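Local coordinates for protein glycoside Hydrolase Family 43_12 (Metagenome, PDB 7JVH) that probably hydrolyses glycosidic linkages in plant cell-wall polysaccharides such as arabinoxylan, as a glycoside hydrolase of family 43, subfamily 12, at residues F83-I88 against I100-R106; A119-A125 against M137-C143; N470-T474 against Y526-Y530; Q457-C463 against V561-K567. One frame throughout, in Å; residues are numbered along the deposited sequence.

The four contacts fall into two pairs, one in each module of a family 43 enzyme with a C-terminal concanavalin A-like domain. Contacts 1 and 2 come first along the chain, and each holds a beta hairpin in a different four-stranded sheet; the arrangement fits two successive blades of the five-bladed propeller expected of this family. Their centres lie about 12 Å apart, and Leu104 and Val86 of contact 1 pack on Ile121 of contact 2. Contact 3 is nested inside the loop that contact 4 closes, their centres about 10 Å apart: contact 4 joins neighbouring strands within one sheet, contact 3 the two sheets of the sandwich. Contacts 1 and 3 lie about 29 Å apart, centre to centre.

Contact 1: F83-I88 against I100-R106; sequences FPGVPI and IGNVLDR
Ile88 and Val103 meet in the dense half of this hairpin, where Ile88 CB lies 3.8 Å from Val103 CG2 while Ile88 CG2 packs 3.7 Å from Ile100 CG1. Backbone bonds frame this cluster: Ile88 N to Gly101 O, Ile100 N to Ile88 O and, at the corner where both chains turn, Val103 N to Val86 O at 2.8 Å. Beyond the corner Gly85 and Leu104 exchange a further pair of bonds, and Val86 CG2 rests 4.0 Å from Leu104 CD1. On the other face Asn102 fits between two prolines: its OD1 lies 3.4 Å from Pro87 CB, and its amide carbon CG is 3.6 Å from Pro84 CG. The peptide bond before Pro84 is cis.

Packing thins toward the solvent end. Asp105 is exposed and meets Pro84 through CA and CB, its carboxylate leading off, while Arg106 turns away to form a salt bridge with Asp163 and a hydrogen bond with Trp161 O. The buried Phe83 contrasts with that exposed carboxylate: a chi1 of -172° carries its ring to the backbone of 105-106, placing CZ 3.4 Å from Asp105 O, with Arg106 O at the ring edge. Trimming Phe83 to an alanine would probably open a gap beside the 105-106 backbone and leave Leu110 and Pro403 without the ring they touch.

The hairpin forms the outer pair of a four-stranded antiparallel sheet. Val86 and Ile88 reach Val76 on strand 72-76, and Val103 and Leu104 lean on strand 148-154 of the next sheet.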
loop_
_atom_site.group_PDB
_atom_site.type_symbol
_atom_site.label_atom_id
_atom_site.label_comp_id
_atom_site.label_asym_id
_atom_site.label_seq_id
_atom_site.Cartn_x
_atom_site.Cartn_y
_atom_site.Cartn_z
ATOM N N PHE A 83 2.605 -6.593 7.629
ATOM C CA PHE A 83 1.688 -6.931 8.707
ATOM C C PHE A 83 1.706 -5.852 9.787
ATOM O O PHE A 83 2.776 -5.431 10.222
ATOM C CB PHE A 83 2.018 -8.282 9.331
ATOM C CG PHE A 83 0.981 -8.751 10.303
ATOM C CD1 PHE A 83 -0.130 -9.467 9.858
ATOM C CD2 PHE A 83 1.075 -8.436 11.644
ATOM C CE1 PHE A 83 -1.095 -9.884 10.764
ATOM C CE2 PHE A 83 0.110 -8.841 12.543
ATOM C CZ PHE A 83 -0.968 -9.574 12.111
ATOM N N PRO A 84 0.535 -5.356 10.263
ATOM C CA PRO A 84 -0.777 -5.799 9.783
ATOM C C PRO A 84 -1.046 -5.363 8.359
ATOM O O PRO A 84 -0.350 -4.492 7.849
ATOM C CB PRO A 84 -1.727 -5.105 10.744
ATOM C CG PRO A 84 -0.983 -3.881 11.166
ATOM C CD PRO A 84 0.426 -4.312 11.297
ATOM N N GLY A 85 -2.053 -5.982 7.730
ATOM C CA GLY A 85 -2.386 -5.743 6.336
ATOM C C GLY A 85 -3.685 -4.987 6.190
ATOM O O GLY A 85 -4.489 -4.954 7.114
ATOM N N VAL A 86 -3.867 -4.379 5.014
ATOM C CA VAL A 86 -5.061 -3.612 4.637
ATOM C C VAL A 86 -5.331 -2.480 5.623
ATOM O O VAL A 86 -6.167 -2.616 6.518
ATOM C CB VAL A 86 -6.306 -4.524 4.479
ATOM C CG1 VAL A 86 -7.507 -3.744 3.932
ATOM C CG2 VAL A 86 -5.966 -5.712 3.599
ATOM N N PRO A 87 -4.651 -1.318 5.481
ATOM C CA PRO A 87 -4.899 -0.190 6.378
ATOM C C PRO A 87 -6.264 0.378 6.046
ATOM O O PRO A 87 -6.651 0.338 4.874
ATOM C CB PRO A 87 -3.784 0.787 6.025
ATOM C CG PRO A 87 -3.418 0.451 4.617
ATOM C CD PRO A 87 -3.657 -1.023 4.437
ATOM N N ILE A 88 -6.987 0.855 7.065
ATOM C CA ILE A 88 -8.328 1.389 6.880
ATOM C C ILE A 88 -8.433 2.822 7.429
ATOM O O ILE A 88 -8.098 3.090 8.593
ATOM C CB ILE A 88 -9.397 0.437 7.460
ATOM C CG1 ILE A 88 -10.801 1.039 7.307
ATOM C CG2 ILE A 88 -9.087 0.067 8.908
ATOM C CD1 ILE A 88 -11.915 0.019 7.421
ATOM N N ILE A 100 -7.908 4.343 11.253
ATOM C CA ILE A 100 -8.578 3.737 12.406
ATOM C C ILE A 100 -8.026 2.351 12.738
ATOM O O ILE A 100 -8.374 1.767 13.765
ATOM C CB ILE A 100 -10.111 3.672 12.226
ATOM C CG1 ILE A 100 -10.505 2.747 11.071
ATOM C CG2 ILE A 100 -10.661 5.076 12.000
ATOM C CD1 ILE A 100 -12.004 2.594 10.902
ATOM N N GLY A 101 -7.161 1.833 11.860
ATOM C CA GLY A 101 -6.438 0.604 12.100
ATOM C C GLY A 101 -6.038 -0.081 10.809
ATOM O O GLY A 101 -5.819 0.566 9.779
ATOM N N ASN A 102 -5.925 -1.410 10.883
ATOM C CA ASN A 102 -5.648 -2.258 9.742
ATOM C C ASN A 102 -6.608 -3.443 9.854
ATOM O O ASN A 102 -6.681 -4.072 10.908
ATOM C CB ASN A 102 -4.184 -2.714 9.757
ATOM C CG ASN A 102 -3.199 -1.554 9.652
ATOM O OD1 ASN A 102 -2.708 -1.250 8.565
ATOM N ND2 ASN A 102 -2.913 -0.889 10.779
ATOM N N VAL A 103 -7.354 -3.729 8.779
ATOM C CA VAL A 103 -8.462 -4.690 8.829
ATOM C C VAL A 103 -7.987 -6.097 9.184
ATOM O O VAL A 103 -8.620 -6.780 9.997
ATOM C CB VAL A 103 -9.310 -4.696 7.526
ATOM C CG1 VAL A 103 -10.366 -5.789 7.556
ATOM C CG2 VAL A 103 -9.950 -3.334 7.309
ATOM N N LEU A 104 -6.867 -6.520 8.588
ATOM C CA LEU A 104 -6.264 -7.819 8.876
ATOM C C LEU A 104 -5.098 -7.617 9.837
ATOM O O LEU A 104 -3.953 -7.437 9.411
ATOM C CB LEU A 104 -5.809 -8.513 7.579
ATOM C CG LEU A 104 -6.857 -8.628 6.457
ATOM C CD1 LEU A 104 -6.303 -9.382 5.268
ATOM C CD2 LEU A 104 -8.133 -9.306 6.924
ATOM N N ASP A 105 -5.407 -7.645 11.142
ATOM C CA ASP A 105 -4.435 -7.388 12.203
ATOM C C ASP A 105 -4.203 -8.538 13.195
ATOM O O ASP A 105 -3.432 -8.393 14.147
ATOM C CB ASP A 105 -4.811 -6.101 12.957
ATOM C CG ASP A 105 -6.196 -6.154 13.589
ATOM O OD1 ASP A 105 -6.919 -7.151 13.406
ATOM O OD2 ASP A 105 -6.556 -5.191 14.291
ATOM N N ARG A 106 -4.869 -9.675 12.980
ATOM C CA ARG A 106 -4.611 -10.890 13.742
ATOM C C ARG A 106 -3.957 -11.917 12.827
ATOM O O ARG A 106 -4.201 -11.933 11.614
ATOM C CB ARG A 106 -5.902 -11.454 14.328
ATOM C CG ARG A 106 -6.574 -10.548 15.341
ATOM C CD ARG A 106 -7.707 -11.257 16.061
ATOM N NE ARG A 106 -8.725 -11.757 15.132
ATOM C CZ ARG A 106 -9.663 -11.013 14.546
ATOM N NH1 ARG A 106 -9.743 -9.712 14.783
ATOM N NH2 ARG A 106 -10.530 -11.577 13.718
#

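Contact 2: A119-A125 against M137-C143; sequences AGIYAPA and MITTEFC
Thr139 marks a slip between Ile121 and Ala125, where the antiparallel pairing with strand 137-142 shifts by one residue. Its OG1 lies 3.0 Å from Tyr122 O and 3.2 Å from Ala123 O, both within reach of its one proton. The side chain is turned with OG1 opposite the backbone N (chi1 -172°), which carries the hydroxyl across to the loop at 122-124 just where Pro124 has no N-H to offer.

Regular pairing resumes on both sides of the slip. Ala125 and Ile138 exchange two backbone bonds, and Ala125 CB packs 3.9 Å from Ile138 CG2. At the other end Tyr122 N donates to Thr140 O in a nearly straight bond, and Gly120 and Phe142 are joined in both directions; the positive phi of Gly120 is one that glycine tolerates readily. Phe142 then centres an inverse gamma turn, with Cys143 N bonded to Glu141 O.

A T-shaped aromatic pair fastens this end. The edge of Phe142 points into the face of Tyr122, its CD2 3.6 Å above the middle of the tyrosine ring, with the planes at 81° and the centroids 4.9 Å apart. The phenol hydroxyl is bonded to Ser118 O, and Phe556 adds a second edge-to-face partner. On the face bearing Ile121 and Glu141, Ile121 CD1 lies 3.3 Å from Glu141 OE1.

Strand 148-154 pairs with the far side of strand 134-142, while Ile121 reaches Leu104, just after strand 98-102, and Ala125 and Ile138 touch strand 175-178 of the following sheet.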
loop_
_atom_site.group_PDB
_atom_site.type_symbol
_atom_site.label_atom_id
_atom_site.label_comp_id
_atom_site.label_asym_id
_atom_site.label_seq_id
_atom_site.Cartn_x
_atom_site.Cartn_y
_atom_site.Cartn_z
ATOM N N ALA A 119 3.287 -11.169 -3.246
ATOM C CA ALA A 119 2.144 -12.046 -3.015
ATOM C C ALA A 119 1.307 -11.419 -1.884
ATOM O O ALA A 119 1.169 -10.214 -1.835
ATOM C CB ALA A 119 2.631 -13.463 -2.671
ATOM N N GLY A 120 0.767 -12.247 -0.979
ATOM C CA GLY A 120 0.022 -11.774 0.169
ATOM C C GLY A 120 -1.306 -11.147 -0.244
ATOM O O GLY A 120 -2.039 -11.691 -1.083
ATOM N N ILE A 121 -1.604 -9.981 0.341
ATOM C CA ILE A 121 -2.903 -9.320 0.179
ATOM C C ILE A 121 -2.961 -8.463 -1.086
ATOM O O ILE A 121 -2.343 -7.406 -1.169
ATOM C CB ILE A 121 -3.230 -8.445 1.394
ATOM C CG1 ILE A 121 -3.239 -9.271 2.683
ATOM C CG2 ILE A 121 -4.566 -7.752 1.189
ATOM C CD1 ILE A 121 -4.251 -10.388 2.722
ATOM N N TYR A 122 -3.734 -8.937 -2.070
ATOM C CA TYR A 122 -3.967 -8.223 -3.329
ATOM C C TYR A 122 -5.114 -7.183 -3.158
ATOM O O TYR A 122 -5.519 -6.862 -2.032
ATOM C CB TYR A 122 -4.229 -9.227 -4.460
ATOM C CG TYR A 122 -2.955 -9.780 -5.090
ATOM C CD1 TYR A 122 -1.787 -9.980 -4.329
ATOM C CD2 TYR A 122 -2.913 -10.111 -6.439
ATOM C CE1 TYR A 122 -0.628 -10.487 -4.907
ATOM C CE2 TYR A 122 -1.739 -10.592 -7.017
ATOM C CZ TYR A 122 -0.602 -10.781 -6.242
ATOM O OH TYR A 122 0.546 -11.239 -6.831
ATOM N N ALA A 123 -5.597 -6.638 -4.279
ATOM C CA ALA A 123 -6.629 -5.599 -4.282
ATOM C C ALA A 123 -7.755 -5.866 -3.292
ATOM O O ALA A 123 -8.412 -6.898 -3.352
ATOM C CB ALA A 123 -7.201 -5.428 -5.672
ATOM N N PRO A 124 -7.985 -4.964 -2.320
ATOM C CA PRO A 124 -9.141 -5.054 -1.436
ATOM C C PRO A 124 -10.390 -4.416 -2.047
ATOM O O PRO A 124 -10.267 -3.509 -2.878
ATOM C CB PRO A 124 -8.682 -4.232 -0.231
ATOM C CG PRO A 124 -7.822 -3.184 -0.814
ATOM C CD PRO A 124 -7.108 -3.830 -1.977
ATOM N N ALA A 125 -11.568 -4.911 -1.650
ATOM C CA ALA A 125 -12.846 -4.249 -1.899
ATOM C C ALA A 125 -13.682 -4.215 -0.616
ATOM O O ALA A 125 -14.113 -5.255 -0.126
ATOM C CB ALA A 125 -13.599 -4.940 -3.024
HETATM N N MSE A 137 -15.041 -6.817 4.029
HETATM C CA MSE A 137 -13.753 -6.610 3.385
HETATM C C MSE A 137 -13.382 -7.897 2.652
HETATM O O MSE A 137 -13.098 -8.913 3.286
HETATM C CB MSE A 137 -12.696 -6.229 4.429
HETATM C CG MSE A 137 -11.489 -5.517 3.854
HETATM SE SE MSE A 137 -10.375 -6.704 2.779
HETATM C CE MSE A 137 -10.738 -6.040 1.030
ATOM N N ILE A 138 -13.407 -7.846 1.316
ATOM C CA ILE A 138 -13.152 -9.015 0.488
ATOM C C ILE A 138 -11.898 -8.823 -0.387
ATOM O O ILE A 138 -11.736 -7.804 -1.047
ATOM C CB ILE A 138 -14.390 -9.361 -0.378
ATOM C CG1 ILE A 138 -14.225 -10.725 -1.041
ATOM C CG2 ILE A 138 -14.648 -8.299 -1.433
ATOM C CD1 ILE A 138 -15.471 -11.182 -1.790
ATOM N N THR A 139 -11.039 -9.848 -0.412
ATOM C CA THR A 139 -9.750 -9.795 -1.097
ATOM C C THR A 139 -9.214 -11.190 -1.454
ATOM O O THR A 139 -9.841 -12.203 -1.144
ATOM C CB THR A 139 -8.731 -9.056 -0.208
ATOM O OG1 THR A 139 -7.524 -8.834 -0.940
ATOM C CG2 THR A 139 -8.433 -9.835 1.047
ATOM N N THR A 140 -8.051 -11.215 -2.115
ATOM C CA THR A 140 -7.296 -12.438 -2.372
ATOM C C THR A 140 -6.038 -12.426 -1.500
ATOM O O THR A 140 -5.254 -11.466 -1.519
ATOM C CB THR A 140 -6.877 -12.556 -3.843
ATOM O OG1 THR A 140 -7.991 -12.264 -4.691
ATOM C CG2 THR A 140 -6.417 -13.957 -4.167
ATOM N N GLU A 141 -5.866 -13.493 -0.721
ATOM C CA GLU A 141 -4.759 -13.631 0.213
ATOM C C GLU A 141 -3.862 -14.784 -0.254
ATOM O O GLU A 141 -4.108 -15.920 0.085
ATOM C CB GLU A 141 -5.292 -13.867 1.638
ATOM C CG GLU A 141 -4.234 -14.269 2.674
ATOM C CD GLU A 141 -4.706 -14.119 4.097
ATOM O OE1 GLU A 141 -4.551 -13.037 4.649
ATOM O OE2 GLU A 141 -5.232 -15.085 4.670
ATOM N N PHE A 142 -2.833 -14.447 -1.044
ATOM C CA PHE A 142 -1.857 -15.381 -1.585
ATOM C C PHE A 142 -0.768 -15.646 -0.570
ATOM O O PHE A 142 0.391 -15.334 -0.796
ATOM C CB PHE A 142 -1.244 -14.851 -2.892
ATOM C CG PHE A 142 -2.181 -14.900 -4.072
ATOM C CD1 PHE A 142 -2.799 -16.109 -4.450
ATOM C CD2 PHE A 142 -2.448 -13.766 -4.827
ATOM C CE1 PHE A 142 -3.644 -16.162 -5.544
ATOM C CE2 PHE A 142 -3.302 -13.831 -5.936
ATOM C CZ PHE A 142 -3.887 -15.028 -6.293
ATOM N N CYS A 143 -1.180 -16.199 0.572
ATOM C CA CYS A 143 -0.319 -16.682 1.643
ATOM C C CYS A 143 -1.261 -17.283 2.689
ATOM O O CYS A 143 -2.472 -17.243 2.507
ATOM C CB CYS A 143 0.585 -15.570 2.215
ATOM S SG CYS A 143 -0.180 -14.378 3.357
#

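Contact 3: N470-T474 against Y526-Y530; sequences NYVLT and YQFSY
Strands 470-474 and 526-530 run almost parallel, their directions 10° apart and their axes 8.9 Å from each other at closest, a separation bridged by side chains. Phe528 does most of the bridging. Its CG lies opposite the carbonyl carbon (chi1 -79°), and the ring reaches across between two residues of the facing strand: CE1 is 3.6 Å from Tyr471 CB, and CD2 is 3.7 Å from Leu473 CB. The leucine and the phenylalanine run antiparallel alongside each other, so the leucine goes on toward the other backbone and its CD2 stops 3.6 Å from Ser529 O.

Tyr471 also meets Tyr526, CE2 to CD1 at 4.1 Å; Tyr526 CD1 approaches the edge of the Tyr471 ring, and the planes stand at 58°. Both hydroxyls are bonded elsewhere, Tyr471 OH to Asp544 O, and Tyr526 OH to Gln438 OE1 and to Asn331 ND2, Asn331 probably belonging to the family 43 module. Leu486 and Val519 add to the packing round Phe528. An alanine in place of Phe528 would probably leave a gap between the sheets and strip Tyr471 CB and Leu473 CB of the surface they rest on.

The chemistry is that of a beta-sandwich interior: contacts across the gap are mostly carbon on carbon, apart from the leucine methyl near Ser529 O, while the phenol hydroxyls of the buried tyrosines find polar partners beyond it.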
loop_
_atom_site.group_PDB
_atom_site.type_symbol
_atom_site.label_atom_id
_atom_site.label_comp_id
_atom_site.label_asym_id
_atom_site.label_seq_id
_atom_site.Cartn_x
_atom_site.Cartn_y
_atom_site.Cartn_z
ATOM N N ASN A 470 17.872 -3.964 -0.561
ATOM C CA ASN A 470 17.869 -3.142 0.636
ATOM C C ASN A 470 19.226 -2.548 0.973
ATOM O O ASN A 470 20.264 -3.051 0.526
ATOM C CB ASN A 470 17.323 -3.931 1.827
ATOM C CG ASN A 470 18.120 -5.198 2.121
ATOM O OD1 ASN A 470 19.236 -5.141 2.641
ATOM N ND2 ASN A 470 17.528 -6.352 1.815
ATOM N N TYR A 471 19.191 -1.449 1.739
ATOM C CA TYR A 471 20.363 -0.802 2.313
ATOM C C TYR A 471 20.207 -0.788 3.825
ATOM O O TYR A 471 19.146 -0.449 4.337
ATOM C CB TYR A 471 20.486 0.629 1.813
ATOM C CG TYR A 471 20.683 0.765 0.323
ATOM C CD1 TYR A 471 21.630 0.008 -0.339
ATOM C CD2 TYR A 471 19.954 1.687 -0.413
ATOM C CE1 TYR A 471 21.821 0.129 -1.709
ATOM C CE2 TYR A 471 20.142 1.813 -1.780
ATOM C CZ TYR A 471 21.083 1.027 -2.415
ATOM O OH TYR A 471 21.301 1.154 -3.763
ATOM N N VAL A 472 21.271 -1.180 4.532
ATOM C CA VAL A 472 21.251 -1.326 5.984
ATOM C C VAL A 472 22.520 -0.723 6.592
ATOM O O VAL A 472 23.625 -0.995 6.122
ATOM C CB VAL A 472 21.156 -2.797 6.398
ATOM C CG1 VAL A 472 20.934 -2.904 7.896
ATOM C CG2 VAL A 472 20.052 -3.496 5.656
ATOM N N LEU A 473 22.332 0.110 7.626
ATOM C CA LEU A 473 23.404 0.689 8.428
ATOM C C LEU A 473 23.164 0.271 9.863
ATOM O O LEU A 473 22.137 0.592 10.440
ATOM C CB LEU A 473 23.385 2.211 8.327
ATOM C CG LEU A 473 24.415 2.999 9.163
ATOM C CD1 LEU A 473 25.832 2.837 8.614
ATOM C CD2 LEU A 473 24.050 4.477 9.218
ATOM N N THR A 474 24.119 -0.465 10.436
ATOM C CA THR A 474 23.990 -1.041 11.766
ATOM C C THR A 474 25.238 -0.757 12.613
ATOM O O THR A 474 26.371 -0.778 12.105
ATOM C CB THR A 474 23.791 -2.576 11.698
ATOM O OG1 THR A 474 24.860 -3.155 10.946
ATOM C CG2 THR A 474 22.490 -2.952 11.019
ATOM N N TYR A 526 20.798 7.488 -2.300
ATOM C CA TYR A 526 20.609 7.482 -0.857
ATOM C C TYR A 526 21.993 7.677 -0.254
ATOM O O TYR A 526 22.962 7.065 -0.705
ATOM C CB TYR A 526 20.045 6.137 -0.390
ATOM C CG TYR A 526 18.591 5.881 -0.689
ATOM C CD1 TYR A 526 18.179 5.446 -1.943
ATOM C CD2 TYR A 526 17.623 6.052 0.297
ATOM C CE1 TYR A 526 16.838 5.197 -2.212
ATOM C CE2 TYR A 526 16.278 5.816 0.036
ATOM C CZ TYR A 526 15.897 5.377 -1.228
ATOM O OH TYR A 526 14.577 5.121 -1.521
ATOM N N GLN A 527 22.086 8.548 0.754
ATOM C CA GLN A 527 23.333 8.851 1.449
ATOM C C GLN A 527 23.073 8.646 2.935
ATOM O O GLN A 527 22.204 9.297 3.517
ATOM C CB GLN A 527 23.796 10.277 1.200
ATOM C CG GLN A 527 24.970 10.728 2.078
ATOM C CD GLN A 527 26.251 9.947 1.807
ATOM O OE1 GLN A 527 26.784 10.048 0.719
ATOM N NE2 GLN A 527 26.758 9.165 2.799
ATOM N N PHE A 528 23.842 7.734 3.533
ATOM C CA PHE A 528 23.750 7.410 4.936
ATOM C C PHE A 528 24.736 8.273 5.748
ATOM O O PHE A 528 25.699 8.823 5.211
ATOM C CB PHE A 528 24.017 5.906 5.133
ATOM C CG PHE A 528 22.827 5.036 4.808
ATOM C CD1 PHE A 528 22.552 4.657 3.500
ATOM C CD2 PHE A 528 21.981 4.596 5.810
ATOM C CE1 PHE A 528 21.469 3.841 3.208
ATOM C CE2 PHE A 528 20.880 3.776 5.512
ATOM C CZ PHE A 528 20.631 3.407 4.211
ATOM N N SER A 529 24.448 8.402 7.047
ATOM C CA SER A 529 25.267 9.158 7.962
ATOM C C SER A 529 24.981 8.708 9.370
ATOM O O SER A 529 23.947 8.070 9.632
ATOM C CB SER A 529 24.979 10.668 7.848
ATOM O OG SER A 529 23.692 11.008 8.363
ATOM N N TYR A 530 25.897 9.077 10.274
ATOM C CA TYR A 530 25.758 8.858 11.703
ATOM C C TYR A 530 26.191 10.115 12.429
ATOM O O TYR A 530 27.027 10.866 11.929
ATOM C CB TYR A 530 26.584 7.653 12.157
ATOM C CG TYR A 530 28.087 7.799 12.025
ATOM C CD1 TYR A 530 28.699 7.777 10.782
ATOM C CD2 TYR A 530 28.897 7.931 13.159
ATOM C CE1 TYR A 530 30.069 7.898 10.660
ATOM C CE2 TYR A 530 30.274 8.031 13.059
ATOM C CZ TYR A 530 30.856 8.020 11.810
ATOM O OH TYR A 530 32.209 8.149 11.690
#

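Contact 4: Q457-C463 against V561-K567; sequences QKAGLIC and VGMGVFK
Ile462 and Gly562 are joined by two backbone bonds, Ile462 N to Gly562 O at 2.8 Å and Gly562 N to Ile462 O at 2.9 Å. Gly460 with Gly564 and Lys458 with Phe566 repeat the exchange, giving six bonds in three antiparallel hydrogen-bonded pairs. In the non-hydrogen-bonded pairs between them the alpha carbons come closer, and CA-H groups of Met563 and Val565 approach the carbonyl oxygens of Gly460 and Lys458.

The glycines shape one face. Ile462 has an extended chain (chi2 176°) that runs over Gly564, where a beta-carbon would collide with CD1, and ends at the edge of the Phe566 ring, CD1 to CZ at 3.6 Å. On the opposite face small and branched residues pair: Ala459 CB with Val565 CG1 at 3.9 Å, Leu461 CD1 with Val561 CG2 at 4.2 Å.

Toward the chain terminus the contact becomes looser. Lys458 and Lys567 cross at about a right angle, CE to CE at 3.6 Å, yet their NZ atoms remain 5.5 Å apart, and Lys458 NZ makes a weak hydrogen bond to a bound glycerol, probably from the crystallisation liquor. Gln457 runs past the terminal carboxylate, its NE2 3.7 Å from Lys567 OXT.

These are inner strands of a six-stranded sheet: 433-437 borders 560-566, and 469-477 borders 458-464. Ala459, Val561 and Met563, deposited as selenomethionine, face strands 28-37 and 442-451 of the second sheet, with Phe30 and Phe33 against Met563, so the last strand of the chain helps close the sandwich.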
loop_
_atom_site.group_PDB
_atom_site.type_symbol
_atom_site.label_atom_id
_atom_site.label_comp_id
_atom_site.label_asym_id
_atom_site.label_seq_id
_atom_site.Cartn_x
_atom_site.Cartn_y
_atom_site.Cartn_z
ATOM N N GLN A 457 24.503 -7.479 19.759
ATOM C CA GLN A 457 23.854 -7.766 18.463
ATOM C C GLN A 457 23.985 -6.596 17.473
ATOM O O GLN A 457 24.784 -5.707 17.686
ATOM C CB GLN A 457 22.407 -8.188 18.719
ATOM C CG GLN A 457 22.320 -9.422 19.600
ATOM C CD GLN A 457 20.917 -9.852 19.948
ATOM O OE1 GLN A 457 19.977 -9.067 19.938
ATOM N NE2 GLN A 457 20.781 -11.117 20.286
ATOM N N LYS A 458 23.211 -6.613 16.389
ATOM C CA LYS A 458 23.202 -5.548 15.397
ATOM C C LYS A 458 21.913 -4.733 15.508
ATOM O O LYS A 458 20.836 -5.294 15.632
ATOM C CB LYS A 458 23.304 -6.134 13.985
ATOM C CG LYS A 458 24.335 -7.231 13.818
ATOM C CD LYS A 458 24.427 -7.621 12.346
ATOM C CE LYS A 458 25.513 -8.662 12.108
ATOM N NZ LYS A 458 25.571 -9.023 10.672
ATOM N N ALA A 459 22.045 -3.408 15.440
ATOM C CA ALA A 459 20.913 -2.494 15.548
ATOM C C ALA A 459 21.159 -1.282 14.669
ATOM O O ALA A 459 22.250 -0.697 14.703
ATOM C CB ALA A 459 20.720 -2.052 16.988
ATOM N N GLY A 460 20.157 -0.921 13.858
ATOM C CA GLY A 460 20.323 0.151 12.910
ATOM C C GLY A 460 19.128 0.573 12.094
ATOM O O GLY A 460 17.986 0.409 12.506
ATOM N N LEU A 461 19.427 1.138 10.923
ATOM C CA LEU A 461 18.485 1.853 10.085
ATOM C C LEU A 461 18.462 1.187 8.726
ATOM O O LEU A 461 19.515 0.876 8.177
ATOM C CB LEU A 461 18.944 3.324 9.957
ATOM C CG LEU A 461 18.267 4.208 8.919
ATOM C CD1 LEU A 461 16.844 4.558 9.334
ATOM C CD2 LEU A 461 19.107 5.450 8.716
ATOM N N ILE A 462 17.258 1.016 8.174
ATOM C CA ILE A 462 17.031 0.212 6.975
ATOM C C ILE A 462 16.186 0.947 5.933
ATOM O O ILE A 462 15.154 1.534 6.264
ATOM C CB ILE A 462 16.284 -1.098 7.313
ATOM C CG1 ILE A 462 16.964 -1.834 8.462
ATOM C CG2 ILE A 462 16.197 -1.981 6.074
ATOM C CD1 ILE A 462 16.235 -3.067 8.916
ATOM N N CYS A 463 16.639 0.891 4.674
ATOM C CA CYS A 463 15.847 1.213 3.495
ATOM C C CYS A 463 15.624 -0.116 2.721
ATOM O O CYS A 463 16.584 -0.761 2.284
ATOM C CB CYS A 463 16.565 2.264 2.637
ATOM S SG CYS A 463 17.005 3.794 3.525
ATOM N N VAL A 561 11.297 2.588 5.009
ATOM C CA VAL A 561 12.385 3.031 5.837
ATOM C C VAL A 561 12.001 2.708 7.270
ATOM O O VAL A 561 10.853 2.864 7.666
ATOM C CB VAL A 561 12.689 4.543 5.635
ATOM C CG1 VAL A 561 11.547 5.418 6.129
ATOM C CG2 VAL A 561 13.997 4.930 6.320
ATOM N N GLY A 562 12.966 2.224 8.048
ATOM C CA GLY A 562 12.697 1.850 9.414
ATOM C C GLY A 562 13.940 1.472 10.208
ATOM O O GLY A 562 15.059 1.617 9.729
HETATM N N MSE A 563 13.701 0.980 11.425
HETATM C CA MSE A 563 14.761 0.525 12.297
HETATM C C MSE A 563 14.605 -0.982 12.504
HETATM O O MSE A 563 13.504 -1.517 12.464
HETATM C CB MSE A 563 14.764 1.347 13.594
HETATM C CG MSE A 563 13.483 1.327 14.397
HETATM SE SE MSE A 563 12.839 3.109 15.008
HETATM C CE MSE A 563 11.055 3.182 14.214
ATOM N N GLY A 564 15.733 -1.677 12.702
ATOM C CA GLY A 564 15.714 -3.112 12.908
ATOM C C GLY A 564 16.904 -3.635 13.668
ATOM O O GLY A 564 17.869 -2.920 13.876
ATOM N N VAL A 565 16.822 -4.910 14.061
ATOM C CA VAL A 565 17.848 -5.598 14.829
ATOM C C VAL A 565 18.053 -7.012 14.273
ATOM O O VAL A 565 17.095 -7.664 13.839
ATOM C CB VAL A 565 17.486 -5.646 16.324
ATOM C CG1 VAL A 565 17.449 -4.237 16.896
ATOM C CG2 VAL A 565 16.149 -6.312 16.530
ATOM N N PHE A 566 19.312 -7.463 14.279
ATOM C CA PHE A 566 19.727 -8.705 13.642
ATOM C C PHE A 566 20.826 -9.393 14.453
ATOM O O PHE A 566 21.334 -8.812 15.413
ATOM C CB PHE A 566 20.258 -8.420 12.243
ATOM C CG PHE A 566 19.300 -7.694 11.371
ATOM C CD1 PHE A 566 18.236 -8.366 10.787
ATOM C CD2 PHE A 566 19.445 -6.337 11.135
ATOM C CE1 PHE A 566 17.329 -7.701 9.971
ATOM C CE2 PHE A 566 18.544 -5.651 10.332
ATOM C CZ PHE A 566 17.501 -6.340 9.726
ATOM N N LYS A 567 21.177 -10.611 14.002
ATOM C CA LYS A 567 22.124 -11.540 14.617
ATOM C C LYS A 567 21.370 -12.210 15.744
ATOM O O LYS A 567 21.156 -13.425 15.795
ATOM C CB LYS A 567 23.397 -10.842 15.080
ATOM C CG LYS A 567 24.453 -11.744 15.673
ATOM C CD LYS A 567 25.595 -10.942 16.308
ATOM C CE LYS A 567 26.357 -10.084 15.292
ATOM N NZ LYS A 567 27.339 -9.156 15.922
ATOM O OXT LYS A 567 20.891 -11.526 16.627
#